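Local coordinates for TIR-like domain-containing protein (Prevotella corporis, PDB 7EBD) that belongs to the prokaryotic STING family and binds C2E in a pocket shared between two subunits, at residues F18-E29 and M75-I86. Sequence-based numbering, arbitrary orientation.
With C2E (9,9'-[(2R,3R,3aS,5S,7aR,9R,10R,10aS,12S,14aR)-3,5,10,12-tetrahydroxy-5,12-dioxidooctahydro-2H,7H-difuro[3,2-d:3',2'-j][1,3,7,9,2,8]tetraoxadiphosphacyclododecine-2,9-diyl]bis(2-amino-1,9-dihydro-6H-purin-6-one)), chain E.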
ATOM      1  N   PHE A  18       6.237  -4.131   0.882  1.00 17.41           N
ATOM      2  CA  PHE A  18       6.708  -3.772   2.214  1.00 19.27           C
ATOM      3  C   PHE A  18       7.527  -4.872   2.879  1.00 10.85           C
ATOM      4  O   PHE A  18       8.700  -4.660   3.209  1.00 27.43           O
ATOM      5  CB  PHE A  18       5.525  -3.400   3.112  1.00 12.63           C
ATOM      6  CG  PHE A  18       5.902  -3.199   4.550  1.00 12.03           C
ATOM      7  CD1 PHE A  18       6.597  -2.067   4.946  1.00 17.38           C
ATOM      8  CD2 PHE A  18       5.568  -4.144   5.508  1.00  7.98           C
ATOM      9  CE1 PHE A  18       6.952  -1.880   6.270  1.00 12.57           C
ATOM     10  CE2 PHE A  18       5.920  -3.963   6.832  1.00 11.73           C
ATOM     11  CZ  PHE A  18       6.612  -2.829   7.215  1.00 15.02           C
ATOM     12  N   VAL A  19       6.922  -6.045   3.079  1.00 11.15           N
ATOM     13  CA  VAL A  19       7.550  -7.088   3.891  1.00 15.64           C
ATOM     14  C   VAL A  19       8.880  -7.519   3.286  1.00 13.09           C
ATOM     15  O   VAL A  19       9.894  -7.627   3.985  1.00 19.16           O
ATOM     16  CB  VAL A  19       6.598  -8.285   4.059  1.00 21.51           C
ATOM     17  CG1 VAL A  19       7.286  -9.405   4.826  1.00  8.11           C
ATOM     18  CG2 VAL A  19       5.333  -7.853   4.768  1.00 14.70           C
ATOM     19  N   LYS A  20       8.891  -7.783   1.978  1.00 20.14           N
ATOM     20  CA  LYS A  20      10.114  -8.230   1.318  1.00 21.95           C
ATOM     21  C   LYS A  20      11.212  -7.177   1.423  1.00 16.09           C
ATOM     22  O   LYS A  20      12.361  -7.490   1.763  1.00 20.98           O
ATOM     23  CB  LYS A  20       9.815  -8.575  -0.141  1.00 21.82           C
ATOM     24  CG  LYS A  20      10.990  -9.153  -0.910  1.00 42.77           C
ATOM     25  CD  LYS A  20      10.539  -9.705  -2.254  1.00 48.47           C
ATOM     26  CE  LYS A  20       9.880  -8.633  -3.106  1.00 60.37           C
ATOM     27  NZ  LYS A  20      10.870  -7.672  -3.667  1.00 69.06           N
ATOM     28  N   LEU A  21      10.869  -5.917   1.151  1.00 21.46           N
ATOM     29  CA  LEU A  21      11.858  -4.844   1.213  1.00 15.87           C
ATOM     30  C   LEU A  21      12.361  -4.638   2.636  1.00 18.32           C
ATOM     31  O   LEU A  21      13.559  -4.416   2.851  1.00 23.21           O
ATOM     32  CB  LEU A  21      11.255  -3.550   0.668  1.00 17.51           C
ATOM     33  CG  LEU A  21      10.504  -3.635  -0.663  1.00 36.90           C
ATOM     34  CD1 LEU A  21       9.873  -2.292  -1.010  1.00 34.26           C
ATOM     35  CD2 LEU A  21      11.427  -4.106  -1.778  1.00 34.81           C
ATOM     36  N   ALA A  22      11.462  -4.711   3.622  1.00 17.49           N
ATOM     37  CA  ALA A  22      11.874  -4.539   5.011  1.00 15.09           C
ATOM     38  C   ALA A  22      12.798  -5.665   5.459  1.00 23.45           C
ATOM     39  O   ALA A  22      13.802  -5.418   6.138  1.00 25.94           O
ATOM     40  CB  ALA A  22      10.644  -4.460   5.917  1.00 12.72           C
ATOM     41  N   ALA A  23      12.481  -6.907   5.083  1.00 21.42           N
ATOM     42  CA  ALA A  23      13.351  -8.025   5.430  1.00 16.53           C
ATOM     43  C   ALA A  23      14.713  -7.889   4.761  1.00 13.50           C
ATOM     44  O   ALA A  23      15.750  -8.161   5.383  1.00 17.84           O
ATOM     45  CB  ALA A  23      12.692  -9.346   5.037  1.00 17.23           C
ATOM     46  N   GLU A  24      14.732  -7.468   3.493  1.00 17.91           N
ATOM     47  CA  GLU A  24      16.004  -7.272   2.810  1.00 21.87           C
ATOM     48  C   GLU A  24      16.830  -6.187   3.487  1.00 31.01           C
ATOM     49  O   GLU A  24      18.051  -6.321   3.625  1.00 36.47           O
ATOM     50  CB  GLU A  24      15.768  -6.929   1.339  1.00 15.68           C
ATOM     51  CG  GLU A  24      17.047  -6.827   0.529  1.00 30.01           C
ATOM     52  CD  GLU A  24      16.788  -6.519  -0.930  1.00 62.45           C
ATOM     53  OE1 GLU A  24      17.663  -5.891  -1.564  1.00 75.51           O
ATOM     54  OE2 GLU A  24      15.714  -6.898  -1.441  1.00 72.44           O
ATOM     55  N   TRP A  25      16.182  -5.105   3.924  1.00 20.11           N
ATOM     56  CA  TRP A  25      16.906  -4.058   4.634  1.00 21.88           C
ATOM     57  C   TRP A  25      17.454  -4.570   5.960  1.00 26.51           C
ATOM     58  O   TRP A  25      18.594  -4.264   6.330  1.00 27.16           O
ATOM     59  CB  TRP A  25      15.998  -2.851   4.865  1.00 18.67           C
ATOM     60  CG  TRP A  25      16.666  -1.739   5.614  1.00 27.68           C
ATOM     61  CD1 TRP A  25      17.329  -0.675   5.078  1.00 34.49           C
ATOM     62  CD2 TRP A  25      16.741  -1.583   7.037  1.00 31.08           C
ATOM     63  NE1 TRP A  25      17.811   0.137   6.077  1.00 41.66           N
ATOM     64  CE2 TRP A  25      17.463  -0.399   7.289  1.00 29.19           C
ATOM     65  CE3 TRP A  25      16.269  -2.328   8.122  1.00 37.24           C
ATOM     66  CZ2 TRP A  25      17.720   0.058   8.580  1.00 36.36           C
ATOM     67  CZ3 TRP A  25      16.521  -1.871   9.402  1.00 34.98           C
ATOM     68  CH2 TRP A  25      17.243  -0.692   9.620  1.00 40.74           C
ATOM     69  N   ILE A  26      16.653  -5.348   6.692  1.00 16.24           N
ATOM     70  CA  ILE A  26      17.104  -5.888   7.971  1.00 18.79           C
ATOM     71  C   ILE A  26      18.323  -6.778   7.774  1.00 26.97           C
ATOM     72  O   ILE A  26      19.284  -6.724   8.552  1.00 23.25           O
ATOM     73  CB  ILE A  26      15.956  -6.642   8.668  1.00 16.07           C
ATOM     74  CG1 ILE A  26      14.892  -5.664   9.165  1.00 26.68           C
ATOM     75  CG2 ILE A  26      16.485  -7.487   9.819  1.00 22.09           C
ATOM     76  CD1 ILE A  26      13.689  -6.340   9.791  1.00 16.05           C
ATOM     77  N   VAL A  27      18.313  -7.603   6.727  1.00 27.68           N
ATOM     78  CA  VAL A  27      19.385  -8.578   6.554  1.00 31.54           C
ATOM     79  C   VAL A  27      20.643  -7.925   5.989  1.00 30.85           C
ATOM     80  O   VAL A  27      21.754  -8.169   6.475  1.00 45.45           O
ATOM     81  CB  VAL A  27      18.908  -9.748   5.674  1.00 28.24           C
ATOM     82  CG1 VAL A  27      20.077 -10.651   5.323  1.00 30.10           C
ATOM     83  CG2 VAL A  27      17.828 -10.539   6.394  1.00 16.19           C
ATOM     84  N   THR A  28      20.501  -7.082   4.961  1.00 30.58           N
ATOM     85  CA  THR A  28      21.653  -6.637   4.188  1.00 33.96           C
ATOM     86  C   THR A  28      22.094  -5.204   4.462  1.00 35.69           C
ATOM     87  O   THR A  28      23.209  -4.842   4.075  1.00 47.71           O
ATOM     88  CB  THR A  28      21.374  -6.779   2.682  1.00 34.26           C
ATOM     89  OG1 THR A  28      20.385  -5.824   2.278  1.00 24.45           O
ATOM     90  CG2 THR A  28      20.868  -8.180   2.366  1.00 33.14           C
ATOM     91  N   GLU A  29      21.270  -4.387   5.111  1.00 40.30           N
ATOM     92  CA  GLU A  29      21.592  -2.978   5.301  1.00 34.51           C
ATOM     93  C   GLU A  29      21.628  -2.538   6.755  1.00 38.11           C
ATOM     94  O   GLU A  29      22.439  -1.674   7.100  1.00 37.12           O
ATOM     95  CB  GLU A  29      20.588  -2.090   4.548  1.00 36.63           C
ATOM     96  CG  GLU A  29      20.724  -2.146   3.037  1.00 47.13           C
ATOM     97  CD  GLU A  29      19.709  -1.268   2.328  1.00 69.84           C
ATOM     98  OE1 GLU A  29      18.505  -1.600   2.357  1.00 75.93           O
ATOM     99  OE2 GLU A  29      20.116  -0.238   1.748  1.00 77.76           O
HETATM  100  N   MSE A  75      13.780   3.185   6.896  1.00 48.47           N
HETATM  101  CA  MSE A  75      14.810   2.380   6.253  1.00 44.31           C
HETATM  102  C   MSE A  75      15.059   2.891   4.837  1.00 49.23           C
HETATM  103  O   MSE A  75      14.115   3.082   4.069  1.00 46.77           O
HETATM  104  CB  MSE A  75      14.397   0.907   6.196  1.00 39.33           C
HETATM  105  CG  MSE A  75      13.897   0.305   7.501  1.00 52.63           C
HETATM  106 SE   MSE A  75      13.076  -1.442   7.176  1.00 58.90          SE
HETATM  107  CE  MSE A  75      12.917  -2.091   9.006  1.00 56.17           C
ATOM    108  N   SER A  76      16.323   3.105   4.486  1.00 48.65           N
ATOM    109  CA  SER A  76      16.686   3.511   3.134  1.00 52.95           C
ATOM    110  C   SER A  76      16.833   2.268   2.263  1.00 58.72           C
ATOM    111  O   SER A  76      17.699   1.424   2.518  1.00 75.11           O
ATOM    112  CB  SER A  76      17.977   4.327   3.139  1.00 71.79           C
ATOM    113  OG  SER A  76      17.758   5.620   3.675  1.00 85.16           O
ATOM    114  N   THR A  77      15.993   2.160   1.236  1.00 54.57           N
ATOM    115  CA  THR A  77      15.977   1.005   0.352  1.00 61.66           C
ATOM    116  C   THR A  77      16.278   1.434  -1.079  1.00 68.15           C
ATOM    117  O   THR A  77      16.023   2.577  -1.470  1.00 76.54           O
ATOM    118  CB  THR A  77      14.623   0.280   0.404  1.00 65.89           C
ATOM    119  OG1 THR A  77      14.681  -0.909  -0.394  1.00 73.88           O
ATOM    120  CG2 THR A  77      13.509   1.180  -0.111  1.00 68.21           C
ATOM    121  N   ASN A  78      16.824   0.502  -1.856  1.00 62.53           N
ATOM    122  CA  ASN A  78      17.169   0.747  -3.250  1.00 67.45           C
ATOM    123  C   ASN A  78      16.134   0.210  -4.228  1.00 81.13           C
ATOM    124  O   ASN A  78      16.306   0.370  -5.440  1.00 91.80           O
ATOM    125  CB  ASN A  78      18.540   0.141  -3.566  1.00 68.14           C
ATOM    126  CG  ASN A  78      19.650   0.743  -2.728  1.00 76.63           C
ATOM    127  OD1 ASN A  78      20.204   1.788  -3.070  1.00 74.23           O
ATOM    128  ND2 ASN A  78      19.982   0.086  -1.622  1.00 84.98           N
ATOM    129  N   HIS A  79      15.070  -0.423  -3.739  1.00 77.04           N
ATOM    130  CA  HIS A  79      14.010  -0.937  -4.594  1.00 74.01           C
ATOM    131  C   HIS A  79      12.789  -0.030  -4.631  1.00 61.60           C
ATOM    132  O   HIS A  79      11.803  -0.368  -5.295  1.00 62.57           O
ATOM    133  CB  HIS A  79      13.597  -2.344  -4.151  1.00 78.74           C
ATOM    134  CG  HIS A  79      14.678  -3.365  -4.310  1.00 73.10           C
ATOM    135  ND1 HIS A  79      15.817  -3.375  -3.532  1.00 72.88           N
ATOM    136  CD2 HIS A  79      14.796  -4.411  -5.161  1.00 69.59           C
ATOM    137  CE1 HIS A  79      16.588  -4.382  -3.898  1.00 72.28           C
ATOM    138  NE2 HIS A  79      15.991  -5.028  -4.883  1.00 74.79           N
ATOM    139  N   ARG A  80      12.830   1.104  -3.937  1.00 50.97           N
ATOM    140  CA  ARG A  80      11.753   2.079  -3.988  1.00 42.26           C
ATOM    141  C   ARG A  80      12.350   3.477  -3.936  1.00 53.20           C
ATOM    142  O   ARG A  80      13.383   3.707  -3.303  1.00 49.61           O
ATOM    143  CB  ARG A  80      10.745   1.890  -2.847  1.00 33.29           C
ATOM    144  CG  ARG A  80       9.424   2.603  -3.094  1.00 36.21           C
ATOM    145  CD  ARG A  80       8.348   2.165  -2.120  1.00 41.20           C
ATOM    146  NE  ARG A  80       8.643   2.575  -0.750  1.00 26.38           N
ATOM    147  CZ  ARG A  80       7.861   2.303   0.288  1.00 28.44           C
ATOM    148  NH1 ARG A  80       6.740   1.620   0.111  1.00 31.11           N
ATOM    149  NH2 ARG A  80       8.198   2.719   1.501  1.00 30.73           N
ATOM    150  N   ASN A  81      11.684   4.406  -4.619  1.00 57.14           N
ATOM    151  CA  ASN A  81      12.175   5.771  -4.749  1.00 60.97           C
ATOM    152  C   ASN A  81      12.121   6.562  -3.448  1.00 55.15           C
ATOM    153  O   ASN A  81      12.624   7.690  -3.414  1.00 54.52           O
ATOM    154  CB  ASN A  81      11.373   6.493  -5.831  1.00 71.39           C
ATOM    155  CG  ASN A  81       9.876   6.282  -5.687  1.00 72.45           C
ATOM    156  OD1 ASN A  81       9.427   5.216  -5.263  1.00 83.32           O
ATOM    157  ND2 ASN A  81       9.095   7.295  -6.045  1.00 53.52           N
ATOM    158  N   TYR A  82      11.536   6.015  -2.388  1.00 51.99           N
ATOM    159  CA  TYR A  82      11.462   6.705  -1.110  1.00 45.43           C
ATOM    160  C   TYR A  82      11.613   5.700   0.021  1.00 33.29           C
ATOM    161  O   TYR A  82      11.308   4.515  -0.156  1.00 31.07           O
ATOM    162  CB  TYR A  82      10.143   7.483  -0.958  1.00 41.81           C
ATOM    163  CG  TYR A  82       8.878   6.679  -1.163  1.00 48.75           C
ATOM    164  CD1 TYR A  82       8.367   6.460  -2.436  1.00 50.36           C
ATOM    165  CD2 TYR A  82       8.170   6.174  -0.079  1.00 51.45           C
ATOM    166  CE1 TYR A  82       7.200   5.743  -2.626  1.00 50.62           C
ATOM    167  CE2 TYR A  82       7.001   5.459  -0.259  1.00 46.89           C
ATOM    168  CZ  TYR A  82       6.521   5.245  -1.533  1.00 52.20           C
ATOM    169  OH  TYR A  82       5.360   4.530  -1.711  1.00 48.31           O
ATOM    170  N   PRO A  83      12.089   6.139   1.187  1.00 23.85           N
ATOM    171  CA  PRO A  83      12.363   5.193   2.274  1.00 29.97           C
ATOM    172  C   PRO A  83      11.091   4.557   2.818  1.00 28.91           C
ATOM    173  O   PRO A  83       9.975   5.039   2.617  1.00 34.75           O
ATOM    174  CB  PRO A  83      13.044   6.060   3.338  1.00 25.83           C
ATOM    175  CG  PRO A  83      12.576   7.444   3.050  1.00 33.81           C
ATOM    176  CD  PRO A  83      12.463   7.516   1.556  1.00 38.98           C
ATOM    177  N   ILE A  84      11.288   3.445   3.519  1.00 32.26           N
ATOM    178  CA  ILE A  84      10.199   2.713   4.155  1.00 26.63           C
ATOM    179  C   ILE A  84      10.056   3.215   5.583  1.00 23.34           C
ATOM    180  O   ILE A  84      10.969   3.057   6.398  1.00 31.91           O
ATOM    181  CB  ILE A  84      10.467   1.202   4.132  1.00 35.64           C
ATOM    182  CG1 ILE A  84      10.826   0.746   2.719  1.00 39.12           C
ATOM    183  CG2 ILE A  84       9.262   0.436   4.668  1.00 29.61           C
ATOM    184  CD1 ILE A  84      11.425  -0.633   2.671  1.00 46.08           C
ATOM    185  N   HIS A  85       8.911   3.812   5.897  1.00 18.99           N
ATOM    186  CA  HIS A  85       8.668   4.314   7.239  1.00 15.58           C
ATOM    187  C   HIS A  85       8.087   3.212   8.115  1.00 19.32           C
ATOM    188  O   HIS A  85       7.211   2.455   7.687  1.00 13.91           O
ATOM    189  CB  HIS A  85       7.734   5.521   7.204  1.00 25.54           C
ATOM    190  CG  HIS A  85       8.349   6.741   6.590  1.00 44.08           C
ATOM    191  ND1 HIS A  85       9.034   7.683   7.327  1.00 51.36           N
ATOM    192  CD2 HIS A  85       8.387   7.172   5.306  1.00 50.98           C
ATOM    193  CE1 HIS A  85       9.465   8.641   6.526  1.00 49.96           C
ATOM    194  NE2 HIS A  85       9.086   8.355   5.294  1.00 47.26           N
ATOM    195  N   ILE A  86       8.589   3.123   9.346  1.00 21.34           N
ATOM    196  CA  ILE A  86       8.257   2.040  10.261  1.00 28.48           C
ATOM    197  C   ILE A  86       8.187   2.593  11.679  1.00 13.98           C
ATOM    198  O   ILE A  86       8.590   3.725  11.957  1.00 27.79           O
ATOM    199  CB  ILE A  86       9.291   0.900  10.203  1.00 30.09           C
ATOM    200  CG1 ILE A  86      10.702   1.488  10.278  1.00 36.20           C
ATOM    201  CG2 ILE A  86       9.106   0.065   8.947  1.00 26.88           C
ATOM    202  CD1 ILE A  86      11.711   0.598  10.949  1.00 35.55           C
TER
HETATM  203  P1  C2E E 402       1.853  -0.488  -2.059  1.00 14.68           P
HETATM  204  O2P C2E E 402       3.040   0.351  -2.467  1.00 19.33           O
HETATM  205  O1P C2E E 402       1.974  -1.750  -2.869  1.00 15.14           O
HETATM  206  O5' C2E E 402       1.904  -1.012  -0.507  1.00 16.10           O
HETATM  207  C5' C2E E 402       1.065  -2.067  -0.154  1.00  4.91           C
HETATM  208  C4' C2E E 402       0.932  -2.111   1.395  1.00  9.30           C
HETATM  209  O4' C2E E 402       2.099  -2.347   1.929  1.00 10.59           O
HETATM  210  C3' C2E E 402       0.501  -0.734   1.942  1.00  5.68           C
HETATM  211  O3' C2E E 402      -0.845  -0.670   1.998  1.00 19.97           O
HETATM  212  C2' C2E E 402       1.120  -0.735   3.352  1.00 10.14           C
HETATM  213  O2' C2E E 402       0.248  -1.488   4.304  1.00  9.45           O
HETATM  214  C1' C2E E 402       2.253  -1.376   3.218  1.00 10.34           C
HETATM  215  N9  C2E E 402       3.332  -0.448   3.021  1.00 18.19           N
HETATM  216  C8  C2E E 402       3.780  -0.082   1.811  1.00 16.20           C
HETATM  217  N7  C2E E 402       4.778   0.791   2.071  1.00 13.64           N
HETATM  218  C5  C2E E 402       4.906   0.926   3.398  1.00 21.38           C
HETATM  219  C6  C2E E 402       5.853   1.763   4.266  1.00 24.14           C
HETATM  220  O6  C2E E 402       6.667   2.460   3.765  1.00 17.95           O
HETATM  221  N1  C2E E 402       5.754   1.704   5.691  1.00 26.17           N
HETATM  222  C2  C2E E 402       4.768   0.862   6.313  1.00 23.41           C
HETATM  223  N2  C2E E 402       4.665   0.801   7.759  1.00 25.77           N
HETATM  224  N3  C2E E 402       3.865   0.065   5.487  1.00 17.62           N
HETATM  225  C4  C2E E 402       3.980   0.132   4.006  1.00  5.51           C
HETATM  226  P11 C2E E 402      -1.417   0.887   2.139  1.00 13.00           P
HETATM  227  O21 C2E E 402      -1.022   1.629   3.393  1.00 18.12           O
HETATM  228  O11 C2E E 402      -2.921   0.761   2.210  1.00 11.82           O
HETATM  229  O5A C2E E 402      -1.071   1.634   0.710  1.00 19.35           O
HETATM  230  C5A C2E E 402      -1.890   1.157  -0.323  1.00 10.63           C
HETATM  231  C4A C2E E 402      -1.459   1.742  -1.611  1.00 12.09           C
HETATM  232  O4A C2E E 402      -1.615   3.039  -1.600  1.00 16.73           O
HETATM  233  C3A C2E E 402       0.181   1.479  -1.863  1.00 12.98           C
HETATM  234  O3A C2E E 402       0.389   0.141  -2.510  1.00 16.94           O
HETATM  235  C2A C2E E 402       0.542   2.372  -2.615  1.00 17.59           C
HETATM  236  O2A C2E E 402       0.224   2.038  -4.048  1.00  6.43           O
HETATM  237  C1A C2E E 402      -0.349   3.642  -2.159  1.00 11.68           C
HETATM  238  N91 C2E E 402       0.283   4.327  -1.239  1.00 22.29           N
HETATM  239  C81 C2E E 402       0.190   4.285   0.103  1.00  8.66           C
HETATM  240  N71 C2E E 402       1.057   5.194   0.587  1.00 15.59           N
HETATM  241  C51 C2E E 402       1.660   5.776  -0.445  1.00 18.04           C
HETATM  242  C61 C2E E 402       2.724   6.870  -0.509  1.00 15.63           C
HETATM  243  O61 C2E E 402       3.145   7.342   0.489  1.00 19.94           O
HETATM  244  N11 C2E E 402       3.211   7.321  -1.774  1.00 17.44           N
HETATM  245  C21 C2E E 402       2.697   6.742  -2.988  1.00 14.72           C
HETATM  246  N21 C2E E 402       3.191   7.199  -4.274  1.00 21.54           N
HETATM  247  N31 C2E E 402       1.681   5.698  -2.922  1.00 16.03           N
HETATM  248  C41 C2E E 402       1.177   5.234  -1.597  1.00  5.22           C
HETATM  249  O   HOH W   1      15.326  -3.220   0.563  1.00 29.29           O
HETATM  250  O   HOH W   2      18.487   3.356   6.388  1.00 39.60           O
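Helix 18-28 crosses strand 84-86 almost perpendicularly, with Ala22 and Ile84 as the facing residues, the N-to-C directions 85° apart and the axes 10.2 Å from each other at closest. Trp25 packs on Met75, a selenomethionine at the end of the adjoining strand 71-75. Met75 lies over one face of the indole: its CB sits 3.3 Å from the centroid of the five-membered ring of Trp25 and 1° off the normal, a CH-pi contact. The chain beyond CG is extended and carries SE to an oblique Met-aromatic position, 4.1 Å from the centroid of the six-membered ring of Trp25. Nearer the start of the helical segment, Leu21 CB packs on Ile84 CD1 at 3.5 Å. A water joins Leu21 O to Thr77 OG1. This helix-on-sheet layer of the prokaryotic STING domain continues into the C2E pocket, where Asp99 and Thr102 of both subunits also hydrogen-bond to C2E. Phe18, its CG anti to the backbone N (chi1 172°), lays one ring face against a guanine of C2E, while its CE1 meets Ile84 CG2 at 3.6 Å. From the other segment, Arg80 meets the edge of that same guanine with two nearly straight bonds, NH1 to N7 of C2E (2.9 Å) and NH2 to O6 of C2E (2.7 Å); Pro83 O also accepts from NH2, helping to fix the guanidinium.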